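Local coordinates for protein 2-oxoadipate dioxygenase/decarboxylase (Pseudomonas putida, PDB 6W1G) that uses iron(II) and O2 to decarboxylate and hydroxylate 2-oxoadipate to D-2-hydroxyglutarate, a step in the breakdown of lysine, at residues T158-A161 with L162-I165; F6-P9 with D10-R13; L348-M351 with R352-L356. One frame throughout, in Å; residues are numbered along the deposited sequence.

Contact 1: T158-A161 with L162-I165; sequences TSRA and LELI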
ATOM      1  N   THR A 158     -23.953  -0.067  -3.510  1.00 12.64           N
ATOM      2  CA  THR A 158     -25.287  -0.619  -3.381  1.00 12.54           C
ATOM      3  C   THR A 158     -26.013   0.033  -2.218  1.00 11.91           C
ATOM      4  O   THR A 158     -25.417   0.505  -1.248  1.00 12.18           O
ATOM      5  CB  THR A 158     -25.298  -2.130  -3.199  1.00 13.72           C
ATOM      6  OG1 THR A 158     -24.817  -2.440  -1.891  1.00 13.74           O
ATOM      7  CG2 THR A 158     -24.459  -2.846  -4.258  1.00 15.72           C
ATOM      8  N   SER A 159     -27.338   0.071  -2.330  1.00 13.24           N
ATOM      9  CA  SER A 159     -28.128   0.629  -1.251  1.00 13.03           C
ATOM     10  C   SER A 159     -27.900  -0.128   0.055  1.00 12.41           C
ATOM     11  O   SER A 159     -27.872   0.495   1.136  1.00 12.85           O
ATOM     12  CB  SER A 159     -29.610   0.648  -1.622  1.00 15.84           C
ATOM     13  OG  SER A 159     -29.850   1.594  -2.638  1.00 19.81           O
ATOM     14  N   ARG A 160     -27.750  -1.456  -0.020  1.00 11.87           N
ATOM     15  CA  ARG A 160     -27.523  -2.230   1.196  1.00 11.54           C
ATOM     16  C   ARG A 160     -26.167  -1.869   1.830  1.00 11.11           C
ATOM     17  O   ARG A 160     -26.054  -1.765   3.058  1.00 11.96           O
ATOM     18  CB  ARG A 160     -27.613  -3.732   0.918  1.00 12.29           C
ATOM     19  CG  ARG A 160     -27.651  -4.576   2.176  1.00 13.22           C
ATOM     20  CD  ARG A 160     -29.037  -4.510   2.829  1.00 14.53           C
ATOM     21  NE  ARG A 160     -29.018  -5.259   4.095  1.00 14.35           N
ATOM     22  CZ  ARG A 160     -29.030  -4.720   5.309  1.00 13.73           C
ATOM     23  NH1 ARG A 160     -29.138  -3.395   5.480  1.00 14.33           N
ATOM     24  NH2 ARG A 160     -28.913  -5.509   6.353  1.00 14.89           N
ATOM     25  N   ALA A 161     -25.133  -1.667   1.004  1.00 11.02           N
ATOM     26  CA  ALA A 161     -23.862  -1.217   1.577  1.00 11.48           C
ATOM     27  C   ALA A 161     -24.036   0.085   2.341  1.00 10.99           C
ATOM     28  O   ALA A 161     -23.504   0.249   3.433  1.00 11.81           O
ATOM     29  CB  ALA A 161     -22.806  -1.070   0.487  1.00 11.74           C
ATOM     30  N   LEU A 162     -24.719   1.057   1.728  1.00 11.28           N
ATOM     31  CA  LEU A 162     -24.914   2.354   2.363  1.00 11.38           C
ATOM     32  C   LEU A 162     -25.697   2.220   3.665  1.00 10.94           C
ATOM     33  O   LEU A 162     -25.378   2.875   4.661  1.00 12.29           O
ATOM     34  CB  LEU A 162     -25.602   3.306   1.388  1.00 12.51           C
ATOM     35  CG  LEU A 162     -24.783   3.653   0.150  1.00 12.88           C
ATOM     36  CD1 LEU A 162     -25.645   4.467  -0.810  1.00 15.88           C
ATOM     37  CD2 LEU A 162     -23.495   4.386   0.510  1.00 14.68           C
ATOM     38  N   GLU A 163     -26.695   1.327   3.687  1.00 11.19           N
ATOM     39  CA  GLU A 163     -27.453   1.099   4.909  1.00 11.97           C
ATOM     40  C   GLU A 163     -26.553   0.573   6.013  1.00 10.87           C
ATOM     41  O   GLU A 163     -26.665   0.988   7.171  1.00 11.52           O
ATOM     42  CB  GLU A 163     -28.576   0.100   4.644  1.00 12.12           C
ATOM     43  CG  GLU A 163     -29.700   0.628   3.812  1.00 13.41           C
ATOM     44  CD  GLU A 163     -30.677  -0.426   3.365  1.00 13.28           C
ATOM     45  OE1 GLU A 163     -30.539  -1.650   3.645  1.00 14.44           O
ATOM     46  OE2 GLU A 163     -31.625  -0.022   2.665  1.00 17.30           O
ATOM     47  N   LEU A 164     -25.674  -0.390   5.675  1.00 11.50           N
ATOM     48  CA  LEU A 164     -24.859  -1.011   6.709  1.00 11.22           C
ATOM     49  C   LEU A 164     -23.757  -0.074   7.189  1.00 10.85           C
ATOM     50  O   LEU A 164     -23.411  -0.105   8.379  1.00 11.20           O
ATOM     51  CB  LEU A 164     -24.289  -2.324   6.186  1.00 10.84           C
ATOM     52  CG  LEU A 164     -25.323  -3.444   6.084  1.00 12.88           C
ATOM     53  CD1 LEU A 164     -24.816  -4.599   5.211  1.00 13.95           C
ATOM     54  CD2 LEU A 164     -25.654  -3.958   7.488  1.00 16.34           C
ATOM     55  N   ILE A 165     -23.243   0.805   6.332  1.00 10.77           N
ATOM     56  CA  ILE A 165     -22.318   1.856   6.762  1.00 10.86           C
ATOM     57  C   ILE A 165     -22.995   2.766   7.782  1.00 10.36           C
ATOM     58  O   ILE A 165     -22.468   3.057   8.868  1.00 11.50           O
ATOM     59  CB  ILE A 165     -21.802   2.660   5.567  1.00 11.65           C
ATOM     60  CG1 ILE A 165     -20.940   1.774   4.655  1.00 13.20           C
ATOM     61  CG2 ILE A 165     -20.993   3.847   6.020  1.00 14.01           C
ATOM     62  CD1 ILE A 165     -20.641   2.391   3.314  1.00 16.24           C
TER
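Arg160 and Glu163 form the salt bridge near the start of helix 159-171, with Arg160 NH1 2.9 Å from Glu163 OE1. NH1 alone is bonded to that oxygen, Arg160 NE being 3.9 Å from Glu163 OE1; the two side chains cross at about a right angle, and the guanidinium and carboxylate planes stand 56° apart. OE1 offers its anti lone pair, and it sits somewhat out of the guanidinium plane. With CG anti to the backbone N, the bend at chi2 (76°) turns the arginine chain forward along the helix, toward Glu163 and Leu164.

Van der Waals contact over the guanidinium supplies the second kind of interaction. Leu164 CG lies over one face of the group, offset toward its rim, while Leu164 CD2 comes within 3.8 Å of Arg160 NH2. The acid therefore holds the group near its edge and the leucine backs a face.

Backbone bonds make the third kind. Leu162 N donates to Thr158 O at 3.1 Å, and Glu163, Leu164 and Ile165 repeat the i to i+4 pattern onto Ser159, Arg160 and Ala161. Thr158 is the N-cap: its OG1 accepts from Ala161 N at 3.0 Å and is also hydrogen-bonded to Glu185 of helix 176-188. Leu164 and Ile165 touch that same helix, and Leu162 and Ile165 reach helix 78-90.

Chemically, the cap gives the Ala161 N-H of the first turn an acceptor where no preceding helical carbonyl serves it, and the negative charge of Glu163, already paired with Arg160, may add a little to the stability of the helix start.

Contact 2: F6-P9 with D10-R13; sequences FVSP and DSIR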
ATOM      1  N   PHE A   6     -20.547  -7.100  18.587  1.00 16.25           N
ATOM      2  CA  PHE A   6     -19.980  -6.633  17.336  1.00 14.06           C
ATOM      3  C   PHE A   6     -18.623  -7.286  17.119  1.00 14.87           C
ATOM      4  O   PHE A   6     -17.840  -7.503  18.067  1.00 18.38           O
ATOM      5  CB  PHE A   6     -19.808  -5.113  17.362  1.00 14.92           C
ATOM      6  CG  PHE A   6     -21.096  -4.359  17.529  1.00 14.39           C
ATOM      7  CD1 PHE A   6     -22.301  -4.883  17.101  1.00 15.42           C
ATOM      8  CD2 PHE A   6     -21.088  -3.104  18.100  1.00 15.78           C
ATOM      9  CE1 PHE A   6     -23.464  -4.162  17.236  1.00 17.01           C
ATOM     10  CE2 PHE A   6     -22.248  -2.381  18.226  1.00 17.82           C
ATOM     11  CZ  PHE A   6     -23.436  -2.923  17.801  1.00 18.13           C
ATOM     12  N   VAL A   7     -18.321  -7.565  15.848  1.00 14.09           N
ATOM     13  CA  VAL A   7     -17.011  -8.104  15.470  1.00 14.72           C
ATOM     14  C   VAL A   7     -16.016  -6.959  15.349  1.00 14.84           C
ATOM     15  O   VAL A   7     -16.374  -5.817  15.112  1.00 16.97           O
ATOM     16  CB  VAL A   7     -17.058  -8.957  14.194  1.00 16.12           C
ATOM     17  CG1 VAL A   7     -17.961 -10.160  14.414  1.00 19.30           C
ATOM     18  CG2 VAL A   7     -17.533  -8.186  13.035  1.00 17.71           C
ATOM     19  N   SER A   8     -14.748  -7.265  15.510  1.00 13.11           N
ATOM     20  CA  SER A   8     -13.760  -6.208  15.453  1.00 13.25           C
ATOM     21  C   SER A   8     -13.684  -5.677  14.023  1.00 11.76           C
ATOM     22  O   SER A   8     -13.731  -6.460  13.049  1.00 12.52           O
ATOM     23  CB  SER A   8     -12.414  -6.740  15.852  1.00 15.74           C
ATOM     24  OG  SER A   8     -11.950  -7.598  14.888  1.00 18.63           O
ATOM     25  N   PRO A   9     -13.487  -4.372  13.853  1.00 11.96           N
ATOM     26  CA  PRO A   9     -13.229  -3.866  12.508  1.00 11.85           C
ATOM     27  C   PRO A   9     -12.039  -4.545  11.842  1.00 11.85           C
ATOM     28  O   PRO A   9     -12.040  -4.743  10.621  1.00 12.10           O
ATOM     29  CB  PRO A   9     -12.968  -2.377  12.759  1.00 12.55           C
ATOM     30  CG  PRO A   9     -13.789  -2.078  13.994  1.00 15.37           C
ATOM     31  CD  PRO A   9     -13.668  -3.289  14.842  1.00 13.06           C
ATOM     32  N   ASP A  10     -11.013  -4.913  12.619  1.00 12.44           N
ATOM     33  CA  ASP A  10      -9.861  -5.593  12.025  1.00 12.71           C
ATOM     34  C   ASP A  10     -10.258  -6.924  11.400  1.00 12.38           C
ATOM     35  O   ASP A  10      -9.744  -7.311  10.346  1.00 12.94           O
ATOM     36  CB  ASP A  10      -8.793  -5.851  13.099  1.00 14.94           C
ATOM     37  CG  ASP A  10      -8.188  -4.584  13.672  1.00 19.67           C
ATOM     38  OD1 ASP A  10      -8.068  -3.550  12.983  1.00 20.30           O
ATOM     39  OD2 ASP A  10      -7.802  -4.648  14.846  1.00 25.28           O
ATOM     40  N   SER A  11     -11.194  -7.641  12.021  1.00 12.43           N
ATOM     41  CA  SER A  11     -11.649  -8.915  11.468  1.00 12.07           C
ATOM     42  C   SER A  11     -12.419  -8.701  10.179  1.00 11.98           C
ATOM     43  O   SER A  11     -12.322  -9.501   9.249  1.00 12.33           O
ATOM     44  CB  SER A  11     -12.468  -9.702  12.482  1.00 14.29           C
ATOM     45  OG  SER A  11     -13.750  -9.155  12.702  1.00 16.88           O
ATOM     46  N   ILE A  12     -13.245  -7.660  10.120  1.00 10.99           N
ATOM     47  CA  ILE A  12     -13.952  -7.344   8.881  1.00 11.35           C
ATOM     48  C   ILE A  12     -12.947  -7.025   7.767  1.00 10.36           C
ATOM     49  O   ILE A  12     -13.106  -7.485   6.628  1.00 10.95           O
ATOM     50  CB  ILE A  12     -14.932  -6.172   9.060  1.00 10.20           C
ATOM     51  CG1 ILE A  12     -15.876  -6.431  10.245  1.00 11.55           C
ATOM     52  CG2 ILE A  12     -15.769  -5.979   7.818  1.00 12.74           C
ATOM     53  CD1 ILE A  12     -16.897  -5.299  10.483  1.00 12.26           C
ATOM     54  N   ARG A  13     -11.902  -6.240   8.084  1.00 10.59           N
ATOM     55  CA  ARG A  13     -10.880  -5.926   7.096  1.00 10.00           C
ATOM     56  C   ARG A  13     -10.211  -7.190   6.574  1.00 10.08           C
ATOM     57  O   ARG A  13     -10.009  -7.346   5.365  1.00 10.14           O
ATOM     58  CB  ARG A  13      -9.847  -4.991   7.716  1.00 10.19           C
ATOM     59  CG  ARG A  13      -8.818  -4.514   6.737  1.00 10.52           C
ATOM     60  CD  ARG A  13      -7.909  -3.426   7.276  1.00 11.71           C
ATOM     61  NE  ARG A  13      -7.126  -3.855   8.401  1.00 11.86           N
ATOM     62  CZ  ARG A  13      -7.351  -3.624   9.690  1.00 11.45           C
ATOM     63  NH1 ARG A  13      -8.392  -2.940  10.111  1.00 12.32           N
ATOM     64  NH2 ARG A  13      -6.508  -4.110  10.585  1.00 11.95           N
TER
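Ser8 and Ser11 face each other with matching first torsions: each OG lies between its own backbone N and carbonyl carbon, at chi1 69° and 72°. This places Ser8 as the N-cap of helix 9-27, Ser8 OG accepting from Ser11 N at 3.0 Å. Pro9, which has no N-H to offer, fills the first helical position.

The same turn makes Ser8 O a shared acceptor. Ser11 OG donates to Ser8 O at 2.7 Å, lying in the carbonyl plane on a lone pair, and Ile12 N gives Ser8 O the regular helical bond at 3.2 Å. Ser11 N adds a weak third bond. Two firm donors from different directions thus fix this carbonyl, and the Ser11 side chain is pinned against the backbone of the cap.

Val7, just ahead of the cap, meets Ile12 in a hydrophobic staple: Val7 CG2 is 3.7 Å from Ile12 CG1, the two side chains crossing at about a right angle. Both also rest on Ala179 of helix 176-188, so the staple joins the helix start to that neighbour.

Beyond the cap, Arg13 forms a salt bridge with Asp10 within the helix and bonds, through NH1 and NE, to Met91 O and Ser124 O; its side chain is about 10 Å from that of His70, an iron ligand. Asp10 OD1 takes both terminal nitrogens of Arg13 in the guanidinium plane: NH1, at 3.0 Å, uses the anti lone pair of OD1, whereas NH2, at 2.9 Å, meets that oxygen from above the carboxylate plane.

Contact 3: L348-M351 with R352-L356; sequences LAQM and REQGL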
ATOM      1  N   LEU A 348      21.891  -2.088   9.997  1.00 16.95           N
ATOM      2  CA  LEU A 348      20.730  -1.727  10.824  0.54 16.83           C
ATOM      3  C   LEU A 348      21.134  -0.868  12.009  1.00 13.94           C
ATOM      4  O   LEU A 348      20.420   0.085  12.365  1.00 14.54           O
ATOM      5  CB  LEU A 348      20.029  -2.960  11.376  0.54 20.81           C
ATOM      6  CG  LEU A 348      18.893  -3.623  10.609  0.54 16.97           C
ATOM      7  CD1 LEU A 348      18.240  -4.665  11.499  0.54 15.94           C
ATOM      8  CD2 LEU A 348      17.896  -2.596  10.144  0.54 16.93           C
ATOM      9  N   ALA A 349      22.264  -1.184  12.651  1.00 13.10           N
ATOM     10  CA  ALA A 349      22.713  -0.356  13.756  1.00 13.56           C
ATOM     11  C   ALA A 349      22.917   1.107  13.354  1.00 12.68           C
ATOM     12  O   ALA A 349      22.629   2.019  14.146  1.00 13.18           O
ATOM     13  CB  ALA A 349      23.960  -0.957  14.404  1.00 15.39           C
ATOM     14  N   GLN A 350      23.521   1.350  12.183  1.00 12.59           N
ATOM     15  CA  GLN A 350      23.746   2.727  11.730  1.00 12.99           C
ATOM     16  C   GLN A 350      22.442   3.383  11.319  1.00 12.55           C
ATOM     17  O   GLN A 350      22.263   4.577  11.512  1.00 14.38           O
ATOM     18  CB  GLN A 350      24.735   2.736  10.588  1.00 15.92           C
ATOM     19  CG  GLN A 350      26.150   2.533  11.036  1.00 17.87           C
ATOM     20  CD  GLN A 350      26.748   3.704  11.807  1.00 20.03           C
ATOM     21  OE1 GLN A 350      26.233   4.816  11.861  1.00 19.33           O
ATOM     22  NE2 GLN A 350      27.894   3.460  12.369  1.00 24.93           N
ATOM     23  N   MET A 351      21.533   2.630  10.688  1.00 12.66           N
ATOM     24  CA  MET A 351      20.243   3.198  10.377  1.00 12.36           C
ATOM     25  C   MET A 351      19.533   3.672  11.633  1.00 12.38           C
ATOM     26  O   MET A 351      18.850   4.701  11.627  1.00 14.62           O
ATOM     27  CB  MET A 351      19.374   2.147   9.673  1.00 12.53           C
ATOM     28  CG  MET A 351      19.846   1.761   8.272  1.00 14.42           C
ATOM     29  SD  MET A 351      19.168   0.250   7.589  1.00 14.17           S
ATOM     30  CE  MET A 351      17.438   0.629   7.427  1.00 15.95           C
ATOM     31  N   ARG A 352      19.694   2.928  12.723  1.00 12.16           N
ATOM     32  CA  ARG A 352      19.159   3.330  14.003  1.00 12.49           C
ATOM     33  C   ARG A 352      19.897   4.533  14.580  1.00 13.34           C
ATOM     34  O   ARG A 352      19.269   5.528  14.971  1.00 14.22           O
ATOM     35  CB  ARG A 352      19.187   2.135  14.933  1.00 13.62           C
ATOM     36  CG  ARG A 352      18.670   2.460  16.297  1.00 15.26           C
ATOM     37  CD  ARG A 352      18.702   1.230  17.266  1.00 14.83           C
ATOM     38  NE  ARG A 352      18.623   1.804  18.620  1.00 20.57           N
ATOM     39  CZ  ARG A 352      19.613   2.064  19.450  1.00 16.07           C
ATOM     40  NH1 ARG A 352      20.901   1.777  19.249  1.00 20.51           N
ATOM     41  NH2 ARG A 352      19.295   2.593  20.633  1.00 19.48           N
ATOM     42  N   GLU A 353      21.215   4.448  14.707  1.00 13.31           N
ATOM     43  CA  GLU A 353      21.961   5.500  15.377  1.00 12.66           C
ATOM     44  C   GLU A 353      21.877   6.829  14.644  1.00 13.41           C
ATOM     45  O   GLU A 353      21.825   7.887  15.286  1.00 16.52           O
ATOM     46  CB  GLU A 353      23.423   5.077  15.558  1.00 13.85           C
ATOM     47  CG  GLU A 353      24.190   5.920  16.495  1.00 16.24           C
ATOM     48  CD  GLU A 353      25.546   5.336  16.745  1.00 17.93           C
ATOM     49  OE1 GLU A 353      25.673   4.477  17.650  1.00 22.02           O
ATOM     50  OE2 GLU A 353      26.494   5.713  16.019  1.00 18.60           O
ATOM     51  N   GLN A 354      21.851   6.793  13.304  1.00 12.72           N
ATOM     52  CA  GLN A 354      21.722   7.998  12.502  1.00 15.54           C
ATOM     53  C   GLN A 354      20.286   8.460  12.356  1.00 15.69           C
ATOM     54  O   GLN A 354      20.047   9.480  11.696  1.00 19.36           O
ATOM     55  CB  GLN A 354      22.367   7.772  11.141  1.00 14.76           C
ATOM     56  CG  GLN A 354      23.847   7.591  11.196  1.00 14.75           C
ATOM     57  CD  GLN A 354      24.447   7.415   9.801  1.00 17.31           C
ATOM     58  OE1 GLN A 354      24.078   8.114   8.863  1.00 19.15           O
ATOM     59  NE2 GLN A 354      25.346   6.490   9.674  1.00 19.69           N
ATOM     60  N   GLY A 355      19.325   7.760  12.943  1.00 13.70           N
ATOM     61  CA  GLY A 355      17.945   8.219  12.923  1.00 13.59           C
ATOM     62  C   GLY A 355      17.342   8.230  11.538  1.00 12.54           C
ATOM     63  O   GLY A 355      16.570   9.146  11.211  1.00 14.52           O
ATOM     64  N   LEU A 356      17.679   7.228  10.715  1.00 12.64           N
ATOM     65  CA  LEU A 356      17.194   7.194   9.343  1.00 12.47           C
ATOM     66  C   LEU A 356      15.908   6.413   9.163  1.00 11.66           C
ATOM     67  O   LEU A 356      15.176   6.621   8.187  1.00 11.92           O
ATOM     68  CB  LEU A 356      18.268   6.597   8.423  1.00 14.22           C
ATOM     69  CG  LEU A 356      19.555   7.423   8.401  1.00 16.77           C
ATOM     70  CD1 LEU A 356      20.602   6.687   7.661  1.00 19.49           C
ATOM     71  CD2 LEU A 356      19.335   8.773   7.799  1.00 20.24           C
TER
HETATM   72  O   HOH W   1      22.431   1.291  16.867  1.00 17.74           O
HETATM   73  O   HOH W   2      26.121   6.911  13.693  1.00 18.83           O
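Arg352, next to last in helix 348-353, gives its N-H to Leu348 O, with Arg352 N 3.0 Å from that oxygen. With its chain extended from CG to NE, the guanidinium is carried well clear of the backbone, and a water in its plane accepts from Arg352 NH1 while donating to Ala349 O. Its strongest polar partner is Gln381, bonded by NH1; NE bonds Tyr361 OH, and Phe391 makes a cation-pi contact.

Glu353 N bonds Ala349 O at 2.9 Å. Its carboxylate is tied to the preceding turn through a second water, whose oxygen donates both to Glu353 OE2, at 2.6 Å, and to Gln350 OE1.

Gln354 binds Gln350 twice, once by backbone, N to O, and once by side chain. Gln354 NE2 lies 2.9 Å from Gln350 OE1 in an almost straight bond (175°); OE1 is in the plane of the donor amide, yet the donor stands above the carbonyl plane of Gln350, not on a lone pair, and the amide planes are 69° apart. The bend of Gln350 at chi2 (-70°) presents OE1 to this donor. Replacing Gln354 by an alanine would probably leave Gln350 OE1 with the water but without its amide donor, and the Gln350 amide freer to turn.

Gly355 ends the helix in a Schellman motif. Gly355 N bonds Arg352 O at 3.0 Å, and its positive phi, a value that glycine adopts readily, turns the chain so that the next N-H can reach back into the last turn. Outside the helix, Gly355 O accepts from Thr303.

Leu356 supplies the other bond of the motif: Leu356 N donates to Met351 O, five residues back, at 2.9 Å. Leu356 CB approaches Met351 O to 3.8 Å, and the leucine side chain packs on Pro345.

Along the chain the order is contact 2, contact 1, contact 3, each closing before the next opens. Contacts 2 and 1 are neighbours on one side of the chain's centre: their centres lie about 17 Å apart and their nearest atoms about 9 Å, without touching. Helix 176-188 connects them, since side chains at the starts of helices 9-27 and 159-171 both rest on it. Contact 3, at the end of helix 348-353, is remote, its centre about 36 Å from that of contact 2 and about 47 Å from that of contact 1, on the opposite side of the chain's centre from the latter. The protein thus fixes two helix starts against helix 176-188, and a helix end beside strand 359-363 and helix 380-385.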